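Local coordinates for Cow rumen GH26 endo-mannanase (Metagenome, PDB 6UEH), which probably hydrolyses internal beta-1,4 linkages of mannans such as galactomannan, as an endo-acting mannanase of glycoside hydrolase family 26, at residues T143-D147 with P148-K152; S431-V435 with D436-I440; Y475-L479 with E480-F484. One frame throughout, in Å; residues are numbered along the deposited sequence.

Interaction 1 of 3, residues T143-D147 with P148-K152; sequences TKLSD and PKATK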
ATOM      1  N   THR A 143      10.190  13.594   7.590  1.00 24.14           N
ATOM      2  CA  THR A 143       9.682  12.558   8.479  1.00 23.24           C
ATOM      3  C   THR A 143       9.331  13.088   9.868  1.00 22.22           C
ATOM      4  O   THR A 143       9.357  12.339  10.847  1.00 21.45           O
ATOM      5  CB  THR A 143      10.696  11.404   8.623  1.00 24.93           C
ATOM      6  OG1 THR A 143      12.013  11.941   8.798  1.00 26.35           O
ATOM      7  CG2 THR A 143      10.676  10.520   7.381  1.00 24.70           C
ATOM      8  N   LYS A 144       8.998  14.372   9.956  1.00 21.98           N
ATOM      9  CA  LYS A 144       8.485  14.924  11.205  1.00 22.23           C
ATOM     10  C   LYS A 144       7.115  14.316  11.475  1.00 20.57           C
ATOM     11  O   LYS A 144       6.244  14.328  10.605  1.00 19.52           O
ATOM     12  CB  LYS A 144       8.393  16.450  11.147  1.00 24.25           C
ATOM     13  CG  LYS A 144       8.105  17.101  12.497  1.00 25.43           C
ATOM     14  CD  LYS A 144       7.929  18.608  12.364  1.00 28.32           C
ATOM     15  CE  LYS A 144       7.913  19.294  13.726  1.00 31.44           C
ATOM     16  NZ  LYS A 144       6.808  18.817  14.609  1.00 32.36           N
ATOM     17  N   LEU A 145       6.929  13.772  12.672  1.00 20.29           N
ATOM     18  CA  LEU A 145       5.675  13.109  13.011  1.00 20.62           C
ATOM     19  C   LEU A 145       4.527  14.109  13.116  1.00 19.55           C
ATOM     20  O   LEU A 145       4.741  15.286  13.403  1.00 17.52           O
ATOM     21  CB  LEU A 145       5.829  12.320  14.313  1.00 16.83           C
ATOM     22  CG  LEU A 145       6.660  11.042  14.164  1.00 16.58           C
ATOM     23  CD1 LEU A 145       6.956  10.413  15.518  1.00 16.63           C
ATOM     24  CD2 LEU A 145       5.946  10.052  13.250  1.00 16.14           C
ATOM     25  N   SER A 146       3.311  13.633  12.873  1.00 16.81           N
ATOM     26  CA  SER A 146       2.134  14.497  12.877  1.00 17.97           C
ATOM     27  C   SER A 146       1.790  14.986  14.280  1.00 18.91           C
ATOM     28  O   SER A 146       1.231  16.071  14.446  1.00 19.00           O
ATOM     29  CB  SER A 146       0.932  13.766  12.271  1.00 16.65           C
ATOM     30  OG  SER A 146       0.650  12.574  12.984  1.00 16.57           O
ATOM     31  N   ASP A 147       2.112  14.177  15.285  1.00 18.93           N
ATOM     32  CA  ASP A 147       1.916  14.564  16.680  1.00 20.66           C
ATOM     33  C   ASP A 147       3.043  15.493  17.118  1.00 21.42           C
ATOM     34  O   ASP A 147       4.200  15.079  17.183  1.00 20.61           O
ATOM     35  CB  ASP A 147       1.859  13.324  17.584  1.00 20.76           C
ATOM     36  CG  ASP A 147       1.395  13.638  19.004  1.00 20.96           C
ATOM     37  OD1 ASP A 147       1.489  14.804  19.444  1.00 19.13           O
ATOM     38  OD2 ASP A 147       0.940  12.699  19.691  1.00 21.73           O
ATOM     39  N   PRO A 148       2.704  16.754  17.430  1.00 23.10           N
ATOM     40  CA  PRO A 148       3.699  17.744  17.854  1.00 23.93           C
ATOM     41  C   PRO A 148       4.405  17.334  19.142  1.00 23.25           C
ATOM     42  O   PRO A 148       5.520  17.788  19.403  1.00 23.75           O
ATOM     43  CB  PRO A 148       2.868  19.016  18.075  1.00 24.86           C
ATOM     44  CG  PRO A 148       1.595  18.789  17.330  1.00 25.43           C
ATOM     45  CD  PRO A 148       1.344  17.318  17.405  1.00 23.87           C
ATOM     46  N   LYS A 149       3.756  16.485  19.932  1.00 21.30           N
ATOM     47  CA  LYS A 149       4.304  16.054  21.213  1.00 21.16           C
ATOM     48  C   LYS A 149       4.931  14.666  21.141  1.00 20.78           C
ATOM     49  O   LYS A 149       5.174  14.043  22.173  1.00 20.00           O
ATOM     50  CB  LYS A 149       3.215  16.061  22.289  1.00 21.84           C
ATOM     51  CG  LYS A 149       2.643  17.433  22.601  1.00 25.23           C
ATOM     52  CD  LYS A 149       1.540  17.330  23.641  1.00 28.01           C
ATOM     53  CE  LYS A 149       0.957  18.691  23.976  1.00 30.79           C
ATOM     54  NZ  LYS A 149      -0.180  18.575  24.935  1.00 31.36           N
ATOM     55  N   ALA A 150       5.182  14.190  19.923  1.00 21.56           N
ATOM     56  CA  ALA A 150       5.776  12.869  19.705  1.00 20.63           C
ATOM     57  C   ALA A 150       6.993  12.642  20.600  1.00 20.71           C
ATOM     58  O   ALA A 150       7.842  13.521  20.731  1.00 18.30           O
ATOM     59  CB  ALA A 150       6.162  12.703  18.249  1.00 17.49           C
ATOM     60  N   THR A 151       7.062  11.472  21.231  1.00 17.71           N
ATOM     61  CA  THR A 151       8.180  11.153  22.112  1.00 17.92           C
ATOM     62  C   THR A 151       9.470  11.089  21.305  1.00 18.86           C
ATOM     63  O   THR A 151       9.432  10.940  20.086  1.00 17.76           O
ATOM     64  CB  THR A 151       7.972   9.819  22.847  1.00 17.70           C
ATOM     65  OG1 THR A 151       7.945   8.746  21.896  1.00 17.31           O
ATOM     66  CG2 THR A 151       6.668   9.839  23.637  1.00 18.98           C
ATOM     67  N   LYS A 152      10.609  11.202  21.980  1.00 19.95           N
ATOM     68  CA  LYS A 152      11.887  11.189  21.276  1.00 22.35           C
ATOM     69  C   LYS A 152      12.136   9.829  20.623  1.00 22.41           C
ATOM     70  O   LYS A 152      12.708   9.756  19.538  1.00 23.68           O
ATOM     71  CB  LYS A 152      13.039  11.561  22.218  1.00 25.42           C
ATOM     72  CG  LYS A 152      13.235  10.639  23.410  1.00 28.52           C
ATOM     73  CD  LYS A 152      14.380  11.134  24.287  1.00 31.76           C
ATOM     74  CE  LYS A 152      14.739  10.131  25.374  1.00 34.17           C
ATOM     75  NZ  LYS A 152      13.606   9.874  26.306  1.00 35.29           N
TER
HETATM   76  O   HOH W   1       7.239  19.121  17.533  1.00 40.82           O

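Interaction 2 of 3, residues S431-V435 with D436-I440; sequences SIPGV and DNLII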
ATOM      1  N   SER A 431       2.567 -13.382  -0.401  1.00 15.86           N
ATOM      2  CA  SER A 431       3.899 -13.452  -0.983  1.00 16.04           C
ATOM      3  C   SER A 431       4.687 -12.164  -0.762  1.00 14.75           C
ATOM      4  O   SER A 431       4.168 -11.066  -0.951  1.00 15.64           O
ATOM      5  CB  SER A 431       3.820 -13.747  -2.486  1.00 17.95           C
ATOM      6  OG  SER A 431       3.352 -15.061  -2.732  1.00 18.81           O
ATOM      7  N   ILE A 432       5.942 -12.306  -0.349  1.00 14.81           N
ATOM      8  CA  ILE A 432       6.886 -11.195  -0.407  1.00 15.69           C
ATOM      9  C   ILE A 432       7.336 -11.053  -1.853  1.00 16.22           C
ATOM     10  O   ILE A 432       7.700 -12.047  -2.480  1.00 16.12           O
ATOM     11  CB  ILE A 432       8.112 -11.425   0.494  1.00 15.13           C
ATOM     12  CG1 ILE A 432       7.683 -11.728   1.930  1.00 14.78           C
ATOM     13  CG2 ILE A 432       9.051 -10.225   0.444  1.00 16.41           C
ATOM     14  CD1 ILE A 432       8.797 -12.300   2.775  1.00 15.16           C
ATOM     15  N   PRO A 433       7.307  -9.824  -2.394  1.00 16.07           N
ATOM     16  CA  PRO A 433       7.770  -9.624  -3.772  1.00 15.95           C
ATOM     17  C   PRO A 433       9.210 -10.099  -3.975  1.00 17.00           C
ATOM     18  O   PRO A 433       9.982 -10.141  -3.014  1.00 16.67           O
ATOM     19  CB  PRO A 433       7.663  -8.109  -3.965  1.00 16.86           C
ATOM     20  CG  PRO A 433       6.611  -7.680  -2.996  1.00 16.49           C
ATOM     21  CD  PRO A 433       6.767  -8.585  -1.805  1.00 15.31           C
ATOM     22  N   GLY A 434       9.549 -10.466  -5.207  1.00 15.81           N
ATOM     23  CA  GLY A 434      10.907 -10.852  -5.541  1.00 16.31           C
ATOM     24  C   GLY A 434      11.835  -9.672  -5.345  1.00 18.28           C
ATOM     25  O   GLY A 434      11.521  -8.553  -5.751  1.00 18.67           O
ATOM     26  N   VAL A 435      12.978  -9.917  -4.716  1.00 19.37           N
ATOM     27  CA  VAL A 435      13.888  -8.837  -4.363  1.00 19.79           C
ATOM     28  C   VAL A 435      14.453  -8.167  -5.618  1.00 21.53           C
ATOM     29  O   VAL A 435      14.703  -6.962  -5.623  1.00 22.61           O
ATOM     30  CB  VAL A 435      15.034  -9.339  -3.449  1.00 21.12           C
ATOM     31  CG1 VAL A 435      15.976 -10.281  -4.196  1.00 21.73           C
ATOM     32  CG2 VAL A 435      15.796  -8.165  -2.855  1.00 21.59           C
ATOM     33  N   ASP A 436      14.624  -8.939  -6.686  1.00 21.95           N
ATOM     34  CA  ASP A 436      15.120  -8.391  -7.943  1.00 23.82           C
ATOM     35  C   ASP A 436      14.084  -7.468  -8.574  1.00 21.04           C
ATOM     36  O   ASP A 436      14.430  -6.434  -9.137  1.00 19.98           O
ATOM     37  CB  ASP A 436      15.493  -9.514  -8.913  1.00 28.04           C
ATOM     38  CG  ASP A 436      16.678 -10.330  -8.430  1.00 32.16           C
ATOM     39  OD1 ASP A 436      17.589  -9.745  -7.805  1.00 32.44           O
ATOM     40  OD2 ASP A 436      16.699 -11.555  -8.675  1.00 35.00           O
ATOM     41  N   ASN A 437      12.812  -7.840  -8.467  1.00 19.69           N
ATOM     42  CA  ASN A 437      11.739  -7.002  -8.988  1.00 17.66           C
ATOM     43  C   ASN A 437      11.651  -5.679  -8.234  1.00 17.38           C
ATOM     44  O   ASN A 437      11.405  -4.632  -8.833  1.00 17.68           O
ATOM     45  CB  ASN A 437      10.400  -7.736  -8.922  1.00 18.93           C
ATOM     46  CG  ASN A 437      10.313  -8.882  -9.913  1.00 20.06           C
ATOM     47  OD1 ASN A 437      10.962  -8.863 -10.958  1.00 18.36           O
ATOM     48  ND2 ASN A 437       9.505  -9.886  -9.590  1.00 20.65           N
ATOM     49  N   LEU A 438      11.856  -5.732  -6.921  1.00 16.92           N
ATOM     50  CA  LEU A 438      11.828  -4.534  -6.085  1.00 16.73           C
ATOM     51  C   LEU A 438      12.928  -3.554  -6.477  1.00 18.96           C
ATOM     52  O   LEU A 438      12.702  -2.345  -6.563  1.00 17.62           O
ATOM     53  CB  LEU A 438      11.971  -4.905  -4.605  1.00 19.06           C
ATOM     54  CG  LEU A 438      10.827  -5.686  -3.954  1.00 18.50           C
ATOM     55  CD1 LEU A 438      11.180  -6.049  -2.522  1.00 17.97           C
ATOM     56  CD2 LEU A 438       9.535  -4.883  -3.999  1.00 15.31           C
ATOM     57  N   ILE A 439      14.122  -4.085  -6.711  1.00 17.99           N
ATOM     58  CA  ILE A 439      15.286  -3.260  -7.009  1.00 18.83           C
ATOM     59  C   ILE A 439      15.223  -2.676  -8.420  1.00 20.02           C
ATOM     60  O   ILE A 439      15.396  -1.473  -8.612  1.00 22.08           O
ATOM     61  CB  ILE A 439      16.589  -4.067  -6.842  1.00 19.34           C
ATOM     62  CG1 ILE A 439      16.741  -4.518  -5.383  1.00 18.84           C
ATOM     63  CG2 ILE A 439      17.789  -3.238  -7.280  1.00 20.41           C
ATOM     64  CD1 ILE A 439      17.875  -5.490  -5.149  1.00 22.81           C
ATOM     65  N   ILE A 440      14.973  -3.534  -9.401  1.00 19.67           N
ATOM     66  CA  ILE A 440      14.925  -3.110 -10.795  1.00 22.83           C
ATOM     67  C   ILE A 440      13.814  -2.089 -11.042  1.00 20.31           C
ATOM     68  O   ILE A 440      14.011  -1.107 -11.751  1.00 21.10           O
ATOM     69  CB  ILE A 440      14.731  -4.319 -11.734  1.00 24.23           C
ATOM     70  CG1 ILE A 440      15.947  -5.246 -11.656  1.00 24.72           C
ATOM     71  CG2 ILE A 440      14.505  -3.861 -13.170  1.00 25.55           C
ATOM     72  CD1 ILE A 440      15.757  -6.571 -12.360  1.00 26.05           C
TER

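Interaction 3 of 3, residues Y475-L479 with E480-F484; sequences YCITL and EDLPF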
ATOM      1  N   TYR A 475      19.886  -5.429  -0.003  1.00 19.47           N
ATOM      2  CA  TYR A 475      18.751  -4.522  -0.099  1.00 18.30           C
ATOM      3  C   TYR A 475      17.790  -4.678   1.083  1.00 17.33           C
ATOM      4  O   TYR A 475      16.980  -3.795   1.356  1.00 17.14           O
ATOM      5  CB  TYR A 475      18.011  -4.749  -1.422  1.00 18.07           C
ATOM      6  CG  TYR A 475      16.860  -3.796  -1.657  1.00 19.34           C
ATOM      7  CD1 TYR A 475      17.090  -2.469  -1.997  1.00 18.93           C
ATOM      8  CD2 TYR A 475      15.543  -4.226  -1.544  1.00 19.01           C
ATOM      9  CE1 TYR A 475      16.042  -1.593  -2.209  1.00 18.32           C
ATOM     10  CE2 TYR A 475      14.486  -3.356  -1.759  1.00 18.23           C
ATOM     11  CZ  TYR A 475      14.742  -2.042  -2.090  1.00 17.93           C
ATOM     12  OH  TYR A 475      13.696  -1.173  -2.304  1.00 17.46           O
ATOM     13  N   CYS A 476      17.886  -5.796   1.795  1.00 17.29           N
ATOM     14  CA  CYS A 476      16.940  -6.077   2.870  1.00 16.61           C
ATOM     15  C   CYS A 476      17.547  -5.898   4.256  1.00 17.56           C
ATOM     16  O   CYS A 476      18.589  -6.471   4.572  1.00 17.90           O
ATOM     17  CB  CYS A 476      16.386  -7.493   2.728  1.00 15.92           C
ATOM     18  SG  CYS A 476      15.229  -8.007   4.029  1.00 16.17           S
ATOM     19  N   ILE A 477      16.881  -5.097   5.080  1.00 17.25           N
ATOM     20  CA  ILE A 477      17.303  -4.879   6.456  1.00 17.07           C
ATOM     21  C   ILE A 477      16.698  -5.933   7.375  1.00 16.80           C
ATOM     22  O   ILE A 477      15.481  -6.118   7.408  1.00 16.85           O
ATOM     23  CB  ILE A 477      16.906  -3.472   6.944  1.00 16.43           C
ATOM     24  CG1 ILE A 477      17.734  -2.417   6.209  1.00 16.41           C
ATOM     25  CG2 ILE A 477      17.094  -3.347   8.449  1.00 16.45           C
ATOM     26  CD1 ILE A 477      17.313  -1.003   6.499  1.00 18.62           C
ATOM     27  N   THR A 478      17.558  -6.632   8.109  1.00 16.07           N
ATOM     28  CA  THR A 478      17.109  -7.643   9.058  1.00 15.93           C
ATOM     29  C   THR A 478      17.418  -7.175  10.478  1.00 14.73           C
ATOM     30  O   THR A 478      17.932  -6.071  10.667  1.00 13.06           O
ATOM     31  CB  THR A 478      17.772  -9.010   8.788  1.00 17.22           C
ATOM     32  OG1 THR A 478      19.175  -8.936   9.068  1.00 18.32           O
ATOM     33  CG2 THR A 478      17.572  -9.419   7.332  1.00 17.44           C
ATOM     34  N   LEU A 479      17.111  -8.011  11.468  1.00 14.39           N
ATOM     35  CA  LEU A 479      17.230  -7.616  12.874  1.00 15.79           C
ATOM     36  C   LEU A 479      18.634  -7.124  13.235  1.00 16.58           C
ATOM     37  O   LEU A 479      18.792  -6.117  13.929  1.00 16.46           O
ATOM     38  CB  LEU A 479      16.838  -8.782  13.787  1.00 15.43           C
ATOM     39  CG  LEU A 479      16.817  -8.482  15.288  1.00 15.33           C
ATOM     40  CD1 LEU A 479      15.924  -7.289  15.574  1.00 14.97           C
ATOM     41  CD2 LEU A 479      16.361  -9.697  16.086  1.00 15.58           C
ATOM     42  N   GLU A 480      19.645  -7.834  12.747  1.00 18.83           N
ATOM     43  CA  GLU A 480      21.037  -7.515  13.050  1.00 22.59           C
ATOM     44  C   GLU A 480      21.475  -6.154  12.503  1.00 22.63           C
ATOM     45  O   GLU A 480      22.420  -5.554  13.013  1.00 23.17           O
ATOM     46  CB  GLU A 480      21.955  -8.606  12.495  1.00 27.08           C
ATOM     47  CG  GLU A 480      21.878  -8.752  10.981  1.00 31.45           C
ATOM     48  CD  GLU A 480      22.845  -9.784  10.433  1.00 35.55           C
ATOM     49  OE1 GLU A 480      23.451 -10.523  11.238  1.00 37.41           O
ATOM     50  OE2 GLU A 480      22.998  -9.853   9.193  1.00 36.38           O
ATOM     51  N   ASP A 481      20.791  -5.673  11.467  1.00 21.52           N
ATOM     52  CA  ASP A 481      21.178  -4.432  10.794  1.00 20.83           C
ATOM     53  C   ASP A 481      20.715  -3.183  11.540  1.00 21.05           C
ATOM     54  O   ASP A 481      21.185  -2.078  11.261  1.00 21.80           O
ATOM     55  CB  ASP A 481      20.618  -4.400   9.366  1.00 20.66           C
ATOM     56  CG  ASP A 481      21.098  -5.562   8.516  1.00 20.27           C
ATOM     57  OD1 ASP A 481      22.249  -6.013   8.703  1.00 20.72           O
ATOM     58  OD2 ASP A 481      20.320  -6.020   7.652  1.00 18.33           O
ATOM     59  N   LEU A 482      19.787  -3.354  12.476  1.00 19.55           N
ATOM     60  CA  LEU A 482      19.210  -2.224  13.194  1.00 18.49           C
ATOM     61  C   LEU A 482      20.216  -1.602  14.163  1.00 20.82           C
ATOM     62  O   LEU A 482      21.113  -2.282  14.656  1.00 20.42           O
ATOM     63  CB  LEU A 482      17.950  -2.660  13.946  1.00 16.06           C
ATOM     64  CG  LEU A 482      16.789  -3.151  13.078  1.00 15.80           C
ATOM     65  CD1 LEU A 482      15.573  -3.452  13.942  1.00 15.33           C
ATOM     66  CD2 LEU A 482      16.444  -2.133  11.995  1.00 15.56           C
ATOM     67  N   PRO A 483      20.077  -0.295  14.429  1.00 24.25           N
ATOM     68  CA  PRO A 483      21.014   0.393  15.324  1.00 27.54           C
ATOM     69  C   PRO A 483      20.758   0.110  16.803  1.00 31.62           C
ATOM     70  O   PRO A 483      21.700   0.100  17.595  1.00 32.91           O
ATOM     71  CB  PRO A 483      20.773   1.880  15.019  1.00 26.31           C
ATOM     72  CG  PRO A 483      19.943   1.911  13.761  1.00 26.20           C
ATOM     73  CD  PRO A 483      19.154   0.647  13.775  1.00 24.80           C
ATOM     74  N   PHE A 484      19.498  -0.118  17.160  1.00 34.98           N
ATOM     75  CA  PHE A 484      19.083  -0.164  18.561  1.00 39.90           C
ATOM     76  C   PHE A 484      19.763  -1.273  19.358  1.00 41.28           C
ATOM     77  O   PHE A 484      20.142  -2.308  18.812  1.00 39.50           O
ATOM     78  CB  PHE A 484      17.561  -0.310  18.644  1.00 43.42           C
ATOM     79  CG  PHE A 484      16.811   0.804  17.963  1.00 47.07           C
ATOM     80  CD1 PHE A 484      16.559   1.996  18.624  1.00 48.99           C
ATOM     81  CD2 PHE A 484      16.372   0.663  16.654  1.00 48.14           C
ATOM     82  CE1 PHE A 484      15.874   3.026  17.996  1.00 49.70           C
ATOM     83  CE2 PHE A 484      15.688   1.691  16.021  1.00 48.71           C
ATOM     84  CZ  PHE A 484      15.440   2.873  16.693  1.00 48.92           C
TER
HETATM   85  O   HOH W   2      19.304 -10.792  11.622  1.00  6.78           O
HETATM   86  O   HOH W   3      21.155  -8.729   7.290  1.00 38.30           O
HETATM   87  O   HOH W   4      20.042  -5.323  15.857  1.00 32.24           O

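Interaction 1 of 3, residues T143-D147 with P148-K152
D147 and A150 close a local type I beta turn, doubled by an Asx turn from the D147 side chain, in the loop that leads from strand 123-132 into helix 152-164. The evidence for the beta turn is the bond from A150 N to D147 O, 3.0 Å long, which links the first residue of the turn to the fourth. The second bond spans two residues: K149 N reaches D147 OD1 at 2.9 Å with an N-H...O angle of 155°. D147 CG lies anti to the backbone N (chi1 -169°), which carries the carboxylate forward past P148 to this amide, and the N-H meets OD1 from above the carboxylate plane, 42° out of it. It is the amide of K149, and not its ammonium group, that makes the contact, since NZ lies 6.9 Å from D147 OD1. The other oxygen, OD2, takes a hydrogen bond from H355 ND1, while Y345 and T349 of helix 334-351 touch the same side chain. The A150 methyl rests against one branch of L145, CB to CD1 3.7 Å, and L145 also packs on A154 and Q158 of the following helix. Farther out, a water joins the two arms: K144 NZ gives to it at 3.0 Å, and it gives to P148 O at 2.9 Å. T151, directly after the turn, is the N-cap of helix 152-164, its OG1 bonded to A154 N. The buried D147 carboxylate thus has a backbone amide on one oxygen and an imidazole on the other, a two-sided grip that would be expected to stabilise its ionised form and resist rotation of the group.

Interaction 2 of 3, residues S431-V435 with D436-I440
L438 turns back from the first turn of helix 435-441 onto P433 and the G434 carbonyl, and its side chain traces the contact atom by atom. CB lies 3.6 Å from V435 O. CG is 3.5 Å from G434 O and also borders the P433 ring. Of the two methyls, CD1 remains near G434 O, whereas CD2 makes the main apolar contact, 3.7 Å from P433 CB. The torsion accounts for this: with CG anti to its own carbonyl carbon (chi1 -67°), the branches swing back toward the start of the helix, where the proline ring meets them at a slant. Two backbone bonds fix the turn beneath: L438 N reaches G434 O at 3.1 Å, and I439 N reaches V435 O, also at 3.1 Å. V435 and I439, one turn apart, lie side by side and point the same way, CG2 to CD1 4.1 Å. The amide of N437 is held from outside the two segments: ND2 binds L404 O, and OD1 binds R106 NH1, an arginine of the CBM6 domain. The whole is a helix N-terminus with glycine at the N-cap, entered from the loop after strand 423-429, the seventh parallel strand of the TIM barrel typical of family 26 hydrolases.

Interaction 3 of 3, residues Y475-L479 with E480-F484
T478 and D481 lock a short 3-10 turn onto the end of strand 476-477, the last of the eight parallel strands of the TIM barrel, which pairs with strand 169-174. The two side chains slant across each other, and D481 OD2 accepts T478 N at 2.9 Å in an almost straight bond, 174° at the hydrogen. D481 CG, anti to its carbonyl carbon (chi1 -59°), swings back beside the backbone N, which brings OD2 to this amide; the N-H arrives from above the carboxylate plane, 36° out of it. T478 immediately precedes the turn and D481 is its third residue, so this bond matches one half of a capping box, the half in which an acidic side chain folds back to the amide before the turn. In the other direction D481 N binds T478 O at 3.0 Å, making the grip reciprocal. E480 runs alongside T478 and points the same way, its CG 3.3 Å from OG1; its OE2 carries the salt bridge to K198 NZ. On the apolar side, L482 stands at about a right angle to both I477 and L479. Its CD2 meets I477 CG2 at 3.8 Å, and its CD1 faces L479 CD1 more loosely, while Y160 of helix 152-164 covers both I477 and L482. I477 CG2 also touches D481 CB. With an alanine in place of L482, both leucine methyls are lost, which would probably open a gap beside I477 CG2 and Y160 and let the turn shift against the helix. L482 N itself is bound to L479 O at 3.3 Å. A water also bridges T478 and E480: it is hydrogen-bonded to T478 OG1 at 3.2 Å and accepts from E480 N.

Overall arrangement
The three contacts come in series along the chain, each confined to ten consecutive residues of the catalytic barrel region. Interaction 1 precedes helix 152-164, and interaction 3 leans on that same helix through Y160, although their centres are 23 Å apart and their nearest atoms about 8 Å. Interactions 2 and 3, with centres 18 Å apart, touch directly: the ring of Y475 packs on helix 435-441, I439 CG1 lying 3.8 Å from Y475 CG. Interactions 1 and 2 are the most distant pair, at 31 Å. Closure of the barrel belongs to interaction 3, whose strand 476-477 pairs with 169-174; interaction 1 stands apart, at the lead-in to the helix preceding that first barrel strand.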